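Local coordinates for protein FACT-Spt16 (Cicer arietinum, PDB 5CE6) that is the N-terminal, aminopeptidase-like domain of Spt16, a subunit of the histone chaperone FACT, and probably contributes to binding histones H3-H4, at residues A[342-354]-A[390-404]. Sequence-based numbering, arbitrary orientation.
Sequences SLKPGNKLSAAYL and INAKNDQIVKEGMVF
Leu349 enters the hydrophobic side of the contact with its two methyls divided: CD1 meets Val398 CG2 at 3.6 Å, while CD2 lies by the Phe404 ring and the side-chain amide of Asn394. Leu343 joins it, reaching tip to tip to Ile390 CD1, crossing Val398 at about a right angle and laying CD2 over one face of Phe404, offset toward the rim. Along the backbones, Lys348 and Ile397 form a single beta bridge. Val398 N gives Asn347 O a nearly straight bond (2.8 Å, 177°), Leu349 N reaches Gln396 O, and Gly346 N, in a type II turn, returns to Val398 O. At the start of the helix, Ser350 OG donates to the anti lone pair of Asp395 OD1 (2.8 Å); chi1 of 55° sets the hydroxyl between the backbone N and the carbonyl carbon, facing that carboxylate.

With CG anti to the backbone N (chi1 179°), the Tyr353 ring runs along the 390-392 backbone, CD2 lying 3.9 Å from Ala392 CB, and its OH bonds to Thr372 O. An alanine here would likely uncover the Ile390-Ala392 backbone and leave Thr372 O without this donor. Behind these contacts, Asn391 and Asn394 each make an Asx turn, and Asn394 ND2 is held by Asn389 O and Gly387 O. Residues 390-402 thus pack on the N-terminal part of helix 349-363 and the loop before it, within the M24 metallopeptidase-like fold; strand 424-435 backs the apolar cluster, Ile433 touching Leu343 and Ile435 touching Val398.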
loop_
_atom_site.group_PDB
_atom_site.type_symbol
_atom_site.label_atom_id
_atom_site.label_comp_id
_atom_site.label_asym_id
_atom_site.label_seq_id
_atom_site.Cartn_x
_atom_site.Cartn_y
_atom_site.Cartn_z
ATOM N N SER A 342 -15.869 11.317 -6.548
ATOM C CA SER A 342 -15.685 10.994 -7.959
ATOM C C SER A 342 -15.215 9.567 -8.182
ATOM O O SER A 342 -15.190 9.092 -9.315
ATOM C CB SER A 342 -14.701 11.966 -8.616
ATOM O OG SER A 342 -15.221 13.278 -8.653
ATOM N N LEU A 343 -14.824 8.884 -7.110
ATOM C CA LEU A 343 -14.374 7.498 -7.238
ATOM C C LEU A 343 -15.576 6.554 -7.234
ATOM O O LEU A 343 -15.972 6.023 -6.197
ATOM C CB LEU A 343 -13.373 7.138 -6.139
ATOM C CG LEU A 343 -12.025 7.828 -6.334
ATOM C CD1 LEU A 343 -11.166 7.682 -5.093
ATOM C CD2 LEU A 343 -11.295 7.265 -7.555
ATOM N N LYS A 344 -16.172 6.390 -8.412
ATOM C CA LYS A 344 -17.375 5.590 -8.582
ATOM C C LYS A 344 -17.140 4.701 -9.779
ATOM O O LYS A 344 -16.431 5.099 -10.705
ATOM C CB LYS A 344 -18.584 6.491 -8.860
ATOM C CG LYS A 344 -18.912 7.489 -7.765
ATOM C CD LYS A 344 -19.526 6.805 -6.557
ATOM C CE LYS A 344 -19.716 7.782 -5.401
ATOM N NZ LYS A 344 -20.505 8.978 -5.806
ATOM N N PRO A 345 -17.722 3.488 -9.770
ATOM C CA PRO A 345 -17.506 2.574 -10.898
ATOM C C PRO A 345 -17.804 3.236 -12.246
ATOM O O PRO A 345 -18.845 3.875 -12.419
ATOM C CB PRO A 345 -18.492 1.437 -10.612
ATOM C CG PRO A 345 -18.567 1.409 -9.103
ATOM C CD PRO A 345 -18.535 2.868 -8.706
ATOM N N GLY A 346 -16.868 3.101 -13.179
ATOM C CA GLY A 346 -17.058 3.621 -14.518
ATOM C C GLY A 346 -16.356 4.948 -14.742
ATOM O O GLY A 346 -16.228 5.398 -15.880
ATOM N N ASN A 347 -15.920 5.587 -13.662
ATOM C CA ASN A 347 -15.205 6.858 -13.769
ATOM C C ASN A 347 -13.694 6.653 -13.858
ATOM O O ASN A 347 -13.167 5.722 -13.276
ATOM C CB ASN A 347 -15.526 7.751 -12.571
ATOM C CG ASN A 347 -16.955 8.255 -12.575
ATOM O OD1 ASN A 347 -17.688 8.075 -13.546
ATOM N ND2 ASN A 347 -17.351 8.922 -11.489
ATOM N N LYS A 348 -12.999 7.537 -14.573
ATOM C CA LYS A 348 -11.536 7.460 -14.664
ATOM C C LYS A 348 -10.877 7.992 -13.395
ATOM O O LYS A 348 -11.357 8.959 -12.814
ATOM C CB LYS A 348 -11.046 8.286 -15.855
ATOM C CG LYS A 348 -11.444 7.728 -17.212
ATOM C CD LYS A 348 -11.025 8.649 -18.347
ATOM C CE LYS A 348 -10.861 7.875 -19.649
ATOM N NZ LYS A 348 -12.022 6.980 -19.921
ATOM N N LEU A 349 -9.775 7.377 -12.970
ATOM C CA LEU A 349 -9.035 7.888 -11.814
ATOM C C LEU A 349 -8.610 9.331 -12.069
ATOM O O LEU A 349 -8.608 10.154 -11.158
ATOM C CB LEU A 349 -7.818 7.015 -11.493
ATOM C CG LEU A 349 -7.984 5.819 -10.543
ATOM C CD1 LEU A 349 -9.032 4.849 -11.028
ATOM C CD2 LEU A 349 -6.654 5.102 -10.366
ATOM N N SER A 350 -8.275 9.639 -13.319
ATOM C CA SER A 350 -7.871 10.998 -13.684
ATOM C C SER A 350 -8.990 12.009 -13.479
ATOM O O SER A 350 -8.745 13.154 -13.106
ATOM C CB SER A 350 -7.369 11.045 -15.130
ATOM O OG SER A 350 -8.335 10.522 -16.025
ATOM N N ALA A 351 -10.229 11.598 -13.725
ATOM C CA ALA A 351 -11.344 12.507 -13.510
ATOM C C ALA A 351 -11.480 12.817 -12.017
ATOM O O ALA A 351 -11.842 13.937 -11.626
ATOM C CB ALA A 351 -12.632 11.905 -14.057
ATOM N N ALA A 352 -11.201 11.813 -11.192
ATOM C CA ALA A 352 -11.262 11.964 -9.745
ATOM C C ALA A 352 -10.190 12.927 -9.255
ATOM O O ALA A 352 -10.453 13.780 -8.407
ATOM C CB ALA A 352 -11.135 10.608 -9.054
ATOM N N TYR A 353 -8.976 12.790 -9.783
ATOM C CA TYR A 353 -7.922 13.739 -9.446
ATOM C C TYR A 353 -8.286 15.156 -9.905
ATOM O O TYR A 353 -8.167 16.121 -9.142
ATOM C CB TYR A 353 -6.557 13.306 -10.016
ATOM C CG TYR A 353 -5.483 14.324 -9.682
ATOM C CD1 TYR A 353 -4.872 14.329 -8.433
ATOM C CD2 TYR A 353 -5.127 15.301 -10.592
ATOM C CE1 TYR A 353 -3.903 15.282 -8.108
ATOM C CE2 TYR A 353 -4.172 16.255 -10.281
ATOM C CZ TYR A 353 -3.566 16.244 -9.041
ATOM O OH TYR A 353 -2.614 17.211 -8.748
ATOM N N LEU A 354 -8.749 15.288 -11.147
ATOM C CA LEU A 354 -9.073 16.601 -11.681
ATOM C C LEU A 354 -10.262 17.240 -10.967
ATOM O O LEU A 354 -10.428 18.454 -11.010
ATOM C CB LEU A 354 -9.300 16.534 -13.191
ATOM C CG LEU A 354 -8.007 16.269 -13.968
ATOM C CD1 LEU A 354 -8.295 15.945 -15.419
ATOM C CD2 LEU A 354 -7.073 17.471 -13.856
ATOM N N ILE A 390 -4.040 7.776 -8.212
ATOM C CA ILE A 390 -5.051 8.761 -8.567
ATOM C C ILE A 390 -4.340 10.039 -8.974
ATOM O O ILE A 390 -4.024 10.887 -8.134
ATOM C CB ILE A 390 -6.017 9.045 -7.387
ATOM C CG1 ILE A 390 -6.591 7.733 -6.848
ATOM C CG2 ILE A 390 -7.160 9.970 -7.831
ATOM C CD1 ILE A 390 -7.210 7.872 -5.470
ATOM N N ASN A 391 -4.063 10.162 -10.269
ATOM C CA ASN A 391 -3.421 11.364 -10.794
ATOM C C ASN A 391 -3.973 11.715 -12.171
ATOM O O ASN A 391 -4.732 10.944 -12.746
ATOM C CB ASN A 391 -1.887 11.218 -10.797
ATOM C CG ASN A 391 -1.384 10.145 -11.761
ATOM O OD1 ASN A 391 -1.641 10.193 -12.960
ATOM N ND2 ASN A 391 -0.623 9.195 -11.237
ATOM N N ALA A 392 -3.587 12.876 -12.697
ATOM C CA ALA A 392 -4.130 13.385 -13.959
ATOM C C ALA A 392 -3.819 12.538 -15.195
ATOM O O ALA A 392 -4.477 12.685 -16.228
ATOM C CB ALA A 392 -3.675 14.827 -14.180
ATOM N N LYS A 393 -2.827 11.660 -15.098
ATOM C CA LYS A 393 -2.413 10.871 -16.252
ATOM C C LYS A 393 -2.958 9.442 -16.226
ATOM O O LYS A 393 -2.753 8.680 -17.172
ATOM C CB LYS A 393 -0.887 10.849 -16.370
ATOM N N ASN A 394 -3.654 9.081 -15.153
ATOM C CA ASN A 394 -4.176 7.720 -15.026
ATOM C C ASN A 394 -5.630 7.599 -15.479
ATOM O O ASN A 394 -6.551 8.016 -14.775
ATOM C CB ASN A 394 -4.049 7.217 -13.592
ATOM C CG ASN A 394 -4.118 5.704 -13.504
ATOM O OD1 ASN A 394 -4.550 5.036 -14.443
ATOM N ND2 ASN A 394 -3.695 5.160 -12.377
ATOM N N ASP A 395 -5.836 7.009 -16.648
ATOM C CA ASP A 395 -7.177 6.898 -17.197
ATOM C C ASP A 395 -7.797 5.535 -16.903
ATOM O O ASP A 395 -8.775 5.136 -17.540
ATOM C CB ASP A 395 -7.158 7.186 -18.699
ATOM C CG ASP A 395 -6.667 8.594 -19.015
ATOM O OD1 ASP A 395 -7.131 9.550 -18.352
ATOM O OD2 ASP A 395 -5.808 8.740 -19.915
ATOM N N GLN A 396 -7.226 4.828 -15.933
ATOM C CA GLN A 396 -7.780 3.556 -15.483
ATOM C C GLN A 396 -9.195 3.793 -14.971
ATOM O O GLN A 396 -9.471 4.837 -14.375
ATOM C CB GLN A 396 -6.922 2.975 -14.362
ATOM C CG GLN A 396 -7.312 1.572 -13.920
ATOM C CD GLN A 396 -6.918 0.513 -14.930
ATOM O OE1 GLN A 396 -5.942 -0.207 -14.739
ATOM N NE2 GLN A 396 -7.679 0.414 -16.014
ATOM N N ILE A 397 -10.084 2.829 -15.202
ATOM C CA ILE A 397 -11.486 2.969 -14.815
ATOM C C ILE A 397 -11.758 2.341 -13.447
ATOM O O ILE A 397 -11.346 1.216 -13.182
ATOM C CB ILE A 397 -12.400 2.317 -15.864
ATOM C CG1 ILE A 397 -12.248 3.032 -17.204
ATOM C CG2 ILE A 397 -13.845 2.355 -15.410
ATOM C CD1 ILE A 397 -12.819 4.420 -17.210
ATOM N N VAL A 398 -12.443 3.084 -12.579
ATOM C CA VAL A 398 -12.796 2.590 -11.252
ATOM C C VAL A 398 -13.727 1.395 -11.403
ATOM O O VAL A 398 -14.661 1.429 -12.210
ATOM C CB VAL A 398 -13.494 3.690 -10.424
ATOM C CG1 VAL A 398 -13.973 3.144 -9.087
ATOM C CG2 VAL A 398 -12.552 4.867 -10.204
ATOM N N LYS A 399 -13.447 0.337 -10.647
ATOM C CA LYS A 399 -14.284 -0.857 -10.635
ATOM C C LYS A 399 -14.710 -1.190 -9.208
ATOM O O LYS A 399 -13.977 -0.937 -8.246
ATOM C CB LYS A 399 -13.520 -2.054 -11.222
ATOM C CG LYS A 399 -13.117 -1.907 -12.684
ATOM C CD LYS A 399 -14.320 -1.672 -13.581
ATOM C CE LYS A 399 -13.911 -1.518 -15.050
ATOM N NZ LYS A 399 -15.080 -1.267 -15.957
ATOM N N GLU A 400 -15.898 -1.769 -9.079
ATOM C CA GLU A 400 -16.360 -2.336 -7.819
ATOM C C GLU A 400 -15.292 -3.243 -7.204
ATOM O O GLU A 400 -14.664 -4.053 -7.901
ATOM C CB GLU A 400 -17.638 -3.142 -8.077
ATOM C CG GLU A 400 -18.149 -3.948 -6.905
ATOM C CD GLU A 400 -19.415 -4.714 -7.252
ATOM O OE1 GLU A 400 -19.986 -4.478 -8.341
ATOM O OE2 GLU A 400 -19.837 -5.553 -6.431
ATOM N N GLY A 401 -15.060 -3.086 -5.903
ATOM C CA GLY A 401 -14.088 -3.912 -5.214
ATOM C C GLY A 401 -12.710 -3.293 -5.088
ATOM O O GLY A 401 -11.871 -3.799 -4.348
ATOM N N MET A 402 -12.467 -2.192 -5.796
ATOM C CA MET A 402 -11.200 -1.485 -5.630
ATOM C C MET A 402 -11.204 -0.787 -4.281
ATOM O O MET A 402 -12.266 -0.440 -3.750
ATOM C CB MET A 402 -10.992 -0.452 -6.734
ATOM C CG MET A 402 -10.656 -1.045 -8.087
ATOM S SD MET A 402 -10.422 0.264 -9.299
ATOM C CE MET A 402 -9.832 -0.704 -10.688
ATOM N N VAL A 403 -10.011 -0.578 -3.737
ATOM C CA VAL A 403 -9.860 0.047 -2.437
ATOM C C VAL A 403 -8.791 1.109 -2.587
ATOM O O VAL A 403 -7.731 0.847 -3.162
ATOM C CB VAL A 403 -9.422 -0.972 -1.380
ATOM C CG1 VAL A 403 -9.275 -0.288 -0.033
ATOM C CG2 VAL A 403 -10.440 -2.092 -1.291
ATOM N N PHE A 404 -9.063 2.312 -2.083
ATOM C CA PHE A 404 -8.127 3.422 -2.264
ATOM C C PHE A 404 -7.698 4.076 -0.955
ATOM O O PHE A 404 -8.509 4.246 -0.040
ATOM C CB PHE A 404 -8.737 4.518 -3.168
ATOM C CG PHE A 404 -8.897 4.104 -4.603
ATOM C CD1 PHE A 404 -7.820 4.159 -5.478
ATOM C CD2 PHE A 404 -10.126 3.645 -5.072
ATOM C CE1 PHE A 404 -7.964 3.769 -6.806
ATOM C CE2 PHE A 404 -10.275 3.256 -6.399
ATOM C CZ PHE A 404 -9.196 3.322 -7.262
#